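Local coordinates for protein BIFUNCTIONAL PROTEIN Proline utilization A (PutA) (PDB 5UX5) that catalyses the two-step oxidation of proline to glutamate, joining an FAD-dependent proline dehydrogenase to an NAD-dependent aldehyde dehydrogenase in one chain, at residues A546-A551 and W594-A599; D562-Y567 and G604-L609. All blocks are in the same frame, centred on the assembly; numbering follows the deposited sequence.

Both contacts lie in the aldehyde dehydrogenase part of the chain and both use helix 550-574: contact 1 at its N-terminal approach, contact 2 three to five turns further on. On the partner side, 594-599 leads directly into helix 599-611, which carries 604-609, so the segments alternate along the sequence and contact 1 joins the lead-ins of two helices whose bodies pack in contact 2. The centres are 19 Å apart, yet the contacts meet where Ala599 O lies 3.7 Å from Phe563 CD2. Contact 1 is the one at the dinucleotide, since Trp594 CD1 comes within 3.3 Å of NAD O2N; contact 2 is the packing of the two helices that follow those lead-ins.

Contact 1: A546-A551 and W594-A599; sequences AGKTIA and WNFPVA. With NAD (nicotinamide-adenine-dinucleotide), chain F.
Lys548 reaches from the turn before helix 550-574 to the loop that links strand 580-591 to helix 599-611 in the NAD-binding, Rossmann-like part of the aldehyde dehydrogenase fold. The tight part of the contact is polar at its tip and apolar at its base. Lys548 NZ donates to Asn595 O over 2.9 Å, lying in the carbonyl plane with a C=O...N angle of 157°, a nearly head-on approach. The bend at chi3 in an otherwise extended outer chain brings the ammonium there. The same nitrogen makes an off-centre cation-pi contact with Phe596, 4.2 Å from the ring centroid and 33° off the normal, the two side chains crossing at about a right angle. Glu556 forms a salt bridge with NZ, which would favour the charged state, and its other oxygen accepts from the backbone N of Val598 and Ala599; one carboxylate thus ties the lysine to the start of helix 599-611. Nearer the backbone, Lys548 CD runs past Pro597 CD at 4.1 Å in the opposite direction, and Ala546 CB meets Pro597 CG at 3.7 Å.

The contact thins toward Trp594, whose O is 4.5 Å from Ala546 CB, while Phe596, partly exposed and with a sulfate ion near its side chain, marks the more open side of the lysine's site. Trp594 turns instead to the cofactor. With CG between the backbone N and the carbonyl carbon (chi1 48°), the indole presents its edge to the nicotinamide-side phosphate, CD1 lying 3.3 Å from NAD O2N.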
loop_
_atom_site.group_PDB
_atom_site.type_symbol
_atom_site.label_atom_id
_atom_site.label_comp_id
_atom_site.label_asym_id
_atom_site.label_seq_id
_atom_site.Cartn_x
_atom_site.Cartn_y
_atom_site.Cartn_z
ATOM N N ALA A 546 3.204 -18.168 -11.248
ATOM C CA ALA A 546 2.403 -17.915 -10.054
ATOM C C ALA A 546 1.063 -17.251 -10.356
ATOM O O ALA A 546 0.158 -17.324 -9.522
ATOM C CB ALA A 546 3.191 -17.051 -9.062
ATOM N N GLY A 547 0.888 -16.646 -11.527
ATOM C CA GLY A 547 -0.400 -16.060 -11.859
ATOM C C GLY A 547 -0.737 -14.759 -11.155
ATOM O O GLY A 547 -1.920 -14.432 -11.025
ATOM N N LYS A 548 0.262 -14.024 -10.663
ATOM C CA LYS A 548 0.067 -12.744 -9.991
ATOM C C LYS A 548 0.079 -11.589 -10.993
ATOM O O LYS A 548 0.756 -11.642 -12.019
ATOM C CB LYS A 548 1.169 -12.535 -8.940
ATOM C CG LYS A 548 1.361 -13.760 -8.060
ATOM C CD LYS A 548 2.266 -13.512 -6.851
ATOM C CE LYS A 548 1.697 -12.435 -5.961
ATOM N NZ LYS A 548 2.270 -12.388 -4.618
ATOM N N THR A 549 -0.657 -10.527 -10.677
ATOM C CA THR A 549 -0.510 -9.294 -11.438
ATOM C C THR A 549 0.804 -8.606 -11.082
ATOM O O THR A 549 1.433 -8.909 -10.068
ATOM C CB THR A 549 -1.669 -8.333 -11.172
ATOM O OG1 THR A 549 -1.652 -7.890 -9.801
ATOM C CG2 THR A 549 -3.012 -8.996 -11.500
ATOM N N ILE A 550 1.240 -7.696 -11.952
ATOM C CA ILE A 550 2.385 -6.855 -11.625
ATOM C C ILE A 550 2.142 -6.096 -10.324
ATOM O O ILE A 550 3.040 -5.974 -9.465
ATOM C CB ILE A 550 2.687 -5.894 -12.777
ATOM C CG1 ILE A 550 3.063 -6.654 -14.035
ATOM C CG2 ILE A 550 3.821 -4.999 -12.421
ATOM C CD1 ILE A 550 3.628 -5.731 -15.096
ATOM N N ALA A 551 0.928 -5.570 -10.149
ATOM C CA ALA A 551 0.675 -4.744 -8.980
ATOM C C ALA A 551 0.865 -5.543 -7.699
ATOM O O ALA A 551 1.215 -4.972 -6.655
ATOM C CB ALA A 551 -0.727 -4.131 -9.043
ATOM N N TRP A 594 3.106 -21.034 -2.326
ATOM C CA TRP A 594 3.011 -20.574 -3.710
ATOM C C TRP A 594 2.473 -19.152 -3.849
ATOM O O TRP A 594 2.791 -18.498 -4.838
ATOM C CB TRP A 594 2.125 -21.513 -4.545
ATOM C CG TRP A 594 0.848 -21.829 -3.887
ATOM C CD1 TRP A 594 0.552 -22.961 -3.224
ATOM C CD2 TRP A 594 -0.316 -20.994 -3.801
ATOM N NE1 TRP A 594 -0.725 -22.903 -2.725
ATOM C CE2 TRP A 594 -1.279 -21.701 -3.059
ATOM C CE3 TRP A 594 -0.642 -19.724 -4.289
ATOM C CZ2 TRP A 594 -2.531 -21.179 -2.763
ATOM C CZ3 TRP A 594 -1.893 -19.199 -3.990
ATOM C CH2 TRP A 594 -2.826 -19.936 -3.235
ATOM N N ASN A 595 1.780 -18.611 -2.843
ATOM C CA ASN A 595 1.110 -17.329 -3.015
ATOM C C ASN A 595 2.091 -16.163 -2.999
ATOM O O ASN A 595 1.809 -15.105 -3.566
ATOM C CB ASN A 595 0.039 -17.148 -1.940
ATOM C CG ASN A 595 0.620 -17.062 -0.546
ATOM O OD1 ASN A 595 1.760 -17.463 -0.317
ATOM N ND2 ASN A 595 -0.147 -16.507 0.392
ATOM N N PHE A 596 3.212 -16.313 -2.312
ATOM C CA PHE A 596 4.308 -15.345 -2.318
ATOM C C PHE A 596 5.582 -16.074 -2.690
ATOM O O PHE A 596 6.461 -16.275 -1.850
ATOM C CB PHE A 596 4.455 -14.668 -0.960
ATOM C CG PHE A 596 3.373 -13.690 -0.656
ATOM C CD1 PHE A 596 3.478 -12.377 -1.104
ATOM C CD2 PHE A 596 2.248 -14.074 0.060
ATOM C CE1 PHE A 596 2.500 -11.466 -0.838
ATOM C CE2 PHE A 596 1.256 -13.167 0.343
ATOM C CZ PHE A 596 1.386 -11.842 -0.110
ATOM N N PRO A 597 5.732 -16.453 -3.962
ATOM C CA PRO A 597 6.772 -17.416 -4.341
ATOM C C PRO A 597 8.176 -16.865 -4.475
ATOM O O PRO A 597 9.080 -17.649 -4.782
ATOM C CB PRO A 597 6.271 -17.925 -5.688
ATOM C CG PRO A 597 5.612 -16.733 -6.248
ATOM C CD PRO A 597 4.891 -16.082 -5.107
ATOM N N VAL A 598 8.450 -15.597 -4.194
ATOM C CA VAL A 598 9.820 -15.105 -4.210
ATOM C C VAL A 598 10.251 -14.569 -2.843
ATOM O O VAL A 598 11.302 -14.942 -2.328
ATOM C CB VAL A 598 10.028 -14.056 -5.318
ATOM C CG1 VAL A 598 11.452 -13.465 -5.237
ATOM C CG2 VAL A 598 9.780 -14.709 -6.702
ATOM N N ALA A 599 9.428 -13.729 -2.221
ATOM C CA ALA A 599 9.826 -13.115 -0.955
ATOM C C ALA A 599 9.838 -14.120 0.200
ATOM O O ALA A 599 10.762 -14.122 1.025
ATOM C CB ALA A 599 8.898 -11.953 -0.630
HETATM P PA NAD F . 1.241 -26.794 2.528
HETATM O O1A NAD F . 1.015 -26.319 4.006
HETATM O O2A NAD F . 0.605 -28.208 2.320
HETATM O O5B NAD F . 2.780 -26.932 2.237
HETATM C C5B NAD F . 3.653 -25.833 2.146
HETATM C C4B NAD F . 5.078 -26.316 1.878
HETATM O O4B NAD F . 5.429 -27.502 2.599
HETATM C C3B NAD F . 5.312 -26.561 0.419
HETATM O O3B NAD F . 6.628 -26.320 0.064
HETATM C C2B NAD F . 4.950 -27.991 0.386
HETATM O O2B NAD F . 5.270 -28.644 -0.793
HETATM C C1B NAD F . 5.640 -28.496 1.612
HETATM N N9A NAD F . 5.146 -29.801 2.034
HETATM C C8A NAD F . 3.862 -30.116 2.440
HETATM N N7A NAD F . 3.790 -31.428 2.748
HETATM C C5A NAD F . 5.042 -32.032 2.555
HETATM C C6A NAD F . 5.556 -33.314 2.719
HETATM N N6A NAD F . 4.747 -34.419 3.170
HETATM N N1A NAD F . 6.851 -33.546 2.442
HETATM C C2A NAD F . 7.675 -32.562 2.002
HETATM N N3A NAD F . 7.210 -31.293 1.836
HETATM C C4A NAD F . 5.919 -31.002 2.100
HETATM O O3 NAD F . 0.631 -25.642 1.601
HETATM P PN NAD F . -0.170 -25.772 0.211
HETATM O O1N NAD F . -0.514 -27.190 -0.197
HETATM O O2N NAD F . 0.750 -25.314 -0.882
HETATM O O5D NAD F . -1.482 -24.857 0.388
HETATM C C5D NAD F . -2.380 -25.195 1.435
HETATM C C4D NAD F . -3.135 -24.043 2.105
HETATM O O4D NAD F . -2.337 -23.093 2.773
HETATM C C3D NAD F . -4.003 -23.190 1.247
HETATM O O3D NAD F . -5.079 -23.843 0.679
HETATM C C2D NAD F . -4.463 -22.263 2.301
HETATM O O2D NAD F . -5.659 -22.719 2.825
HETATM C C1D NAD F . -3.321 -22.224 3.291
#

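Contact 2: D562-Y567 and G604-L609; sequences DFARYY and GVFASL
Phe606 and Tyr567 interleave with two alanines where helices 550-574 and 599-611 pack side by side in the NAD-binding part of the aldehyde dehydrogenase fold. The short segments run nearly parallel, with a signed crossing angle of -17° and axes 8.9 Å apart. Each ring is directed at the opposite helix and rests on a methyl group. Ala564 CB stands over one face of Phe606 in a CH-pi contact, 3.8 Å from the centroid, and Phe563 CB approaches the edge of that ring near its plane. The reciprocal contact is made by Tyr567, over whose face Ala607 CB lies 4.1 Å from the centroid. Both aromatic residues have CG anti to their own carbonyl carbon (chi1 -66° for Tyr567), which carries the rings across the interface. Consistent with the small alanine side chains, Ala564 CA and Phe606 CA are 5.6 Å apart.

Beyond the pair, Phe606 also packs on Leu524 and Ala527 of helix 517-533, while Tyr567 meets the ring of Tyr906 and its hydroxyl bonds to Gly902 N. Tyr567 CD2 also comes within 3.6 Å of the backbone N of Ala607.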
loop_
_atom_site.group_PDB
_atom_site.type_symbol
_atom_site.label_atom_id
_atom_site.label_comp_id
_atom_site.label_asym_id
_atom_site.label_seq_id
_atom_site.Cartn_x
_atom_site.Cartn_y
_atom_site.Cartn_z
ATOM N N ASP A 562 14.322 -6.290 0.497
ATOM C CA ASP A 562 14.365 -5.767 1.856
ATOM C C ASP A 562 14.783 -6.832 2.868
ATOM O O ASP A 562 15.522 -6.530 3.810
ATOM C CB ASP A 562 13.015 -5.160 2.251
ATOM C CG ASP A 562 12.733 -3.822 1.563
ATOM O OD1 ASP A 562 13.605 -3.293 0.835
ATOM O OD2 ASP A 562 11.618 -3.290 1.765
ATOM N N PHE A 563 14.300 -8.076 2.719
ATOM C CA PHE A 563 14.713 -9.109 3.669
ATOM C C PHE A 563 16.234 -9.251 3.694
ATOM O O PHE A 563 16.830 -9.397 4.766
ATOM C CB PHE A 563 14.055 -10.452 3.365
ATOM C CG PHE A 563 12.625 -10.559 3.833
ATOM C CD1 PHE A 563 12.243 -10.100 5.081
ATOM C CD2 PHE A 563 11.645 -11.118 2.997
ATOM C CE1 PHE A 563 10.886 -10.205 5.508
ATOM C CE2 PHE A 563 10.299 -11.210 3.398
ATOM C CZ PHE A 563 9.911 -10.752 4.646
ATOM N N ALA A 564 16.881 -9.233 2.528
ATOM C CA ALA A 564 18.333 -9.383 2.497
ATOM C C ALA A 564 19.022 -8.247 3.244
ATOM O O ALA A 564 19.930 -8.485 4.043
ATOM C CB ALA A 564 18.830 -9.460 1.057
ATOM N N ARG A 565 18.599 -7.005 3.012
ATOM C CA ARG A 565 19.251 -5.872 3.670
ATOM C C ARG A 565 18.910 -5.808 5.155
ATOM O O ARG A 565 19.799 -5.608 5.991
ATOM C CB ARG A 565 18.860 -4.565 2.979
ATOM C CG ARG A 565 19.435 -4.443 1.588
ATOM C CD ARG A 565 19.645 -2.990 1.169
ATOM N NE ARG A 565 19.267 -2.845 -0.234
ATOM C CZ ARG A 565 20.041 -3.168 -1.261
ATOM N NH1 ARG A 565 19.563 -3.035 -2.491
ATOM N NH2 ARG A 565 21.289 -3.611 -1.054
ATOM N N TYR A 566 17.644 -6.021 5.504
ATOM C CA TYR A 566 17.239 -5.975 6.903
ATOM C C TYR A 566 17.939 -7.062 7.718
ATOM O O TYR A 566 18.500 -6.783 8.781
ATOM C CB TYR A 566 15.728 -6.118 7.019
ATOM C CG TYR A 566 15.233 -5.950 8.427
ATOM C CD1 TYR A 566 15.289 -4.719 9.029
ATOM C CD2 TYR A 566 14.698 -7.013 9.159
ATOM C CE1 TYR A 566 14.843 -4.518 10.311
ATOM C CE2 TYR A 566 14.226 -6.815 10.481
ATOM C CZ TYR A 566 14.311 -5.561 11.045
ATOM O OH TYR A 566 13.880 -5.279 12.325
ATOM N N TYR A 567 17.906 -8.316 7.244
ATOM C CA TYR A 567 18.510 -9.390 8.032
ATOM C C TYR A 567 20.022 -9.268 8.055
ATOM O O TYR A 567 20.658 -9.744 9.002
ATOM C CB TYR A 567 18.084 -10.780 7.537
ATOM C CG TYR A 567 16.590 -11.086 7.720
ATOM C CD1 TYR A 567 15.873 -10.580 8.802
ATOM C CD2 TYR A 567 15.898 -11.865 6.796
ATOM C CE1 TYR A 567 14.506 -10.848 8.953
ATOM C CE2 TYR A 567 14.531 -12.146 6.952
ATOM C CZ TYR A 567 13.841 -11.632 8.034
ATOM O OH TYR A 567 12.484 -11.894 8.189
ATOM N N GLY A 604 13.241 -16.600 4.269
ATOM C CA GLY A 604 13.765 -17.624 5.159
ATOM C C GLY A 604 15.204 -17.997 4.872
ATOM O O GLY A 604 15.972 -18.269 5.794
ATOM N N VAL A 605 15.572 -18.064 3.591
ATOM C CA VAL A 605 16.963 -18.304 3.227
ATOM C C VAL A 605 17.856 -17.165 3.738
ATOM O O VAL A 605 18.892 -17.404 4.374
ATOM C CB VAL A 605 17.074 -18.532 1.704
ATOM C CG1 VAL A 605 18.513 -18.509 1.202
ATOM C CG2 VAL A 605 16.464 -19.882 1.367
ATOM N N PHE A 606 17.463 -15.912 3.499
ATOM C CA PHE A 606 18.280 -14.803 3.988
ATOM C C PHE A 606 18.390 -14.801 5.521
ATOM O O PHE A 606 19.460 -14.504 6.076
ATOM C CB PHE A 606 17.728 -13.484 3.464
ATOM C CG PHE A 606 17.923 -13.291 1.977
ATOM C CD1 PHE A 606 19.021 -13.835 1.329
ATOM C CD2 PHE A 606 16.991 -12.601 1.226
ATOM C CE1 PHE A 606 19.198 -13.676 -0.040
ATOM C CE2 PHE A 606 17.155 -12.451 -0.147
ATOM C CZ PHE A 606 18.255 -12.982 -0.779
ATOM N N ALA A 607 17.304 -15.154 6.225
ATOM C CA ALA A 607 17.341 -15.151 7.685
ATOM C C ALA A 607 18.296 -16.213 8.224
ATOM O O ALA A 607 19.038 -15.963 9.187
ATOM C CB ALA A 607 15.933 -15.359 8.248
ATOM N N SER A 608 18.302 -17.392 7.596
ATOM C CA SER A 608 19.217 -18.458 7.981
ATOM C C SER A 608 20.661 -18.042 7.753
ATOM O O SER A 608 21.524 -18.258 8.618
ATOM C CB SER A 608 18.913 -19.729 7.183
ATOM O OG SER A 608 17.595 -20.196 7.398
ATOM N N LEU A 609 20.951 -17.489 6.566
ATOM C CA LEU A 609 22.309 -17.047 6.273
ATOM C C LEU A 609 22.759 -15.978 7.257
ATOM O O LEU A 609 23.854 -16.068 7.817
ATOM C CB LEU A 609 22.428 -16.533 4.841
ATOM C CG LEU A 609 22.285 -17.465 3.648
ATOM C CD1 LEU A 609 22.747 -16.691 2.446
ATOM C CD2 LEU A 609 23.136 -18.698 3.823
#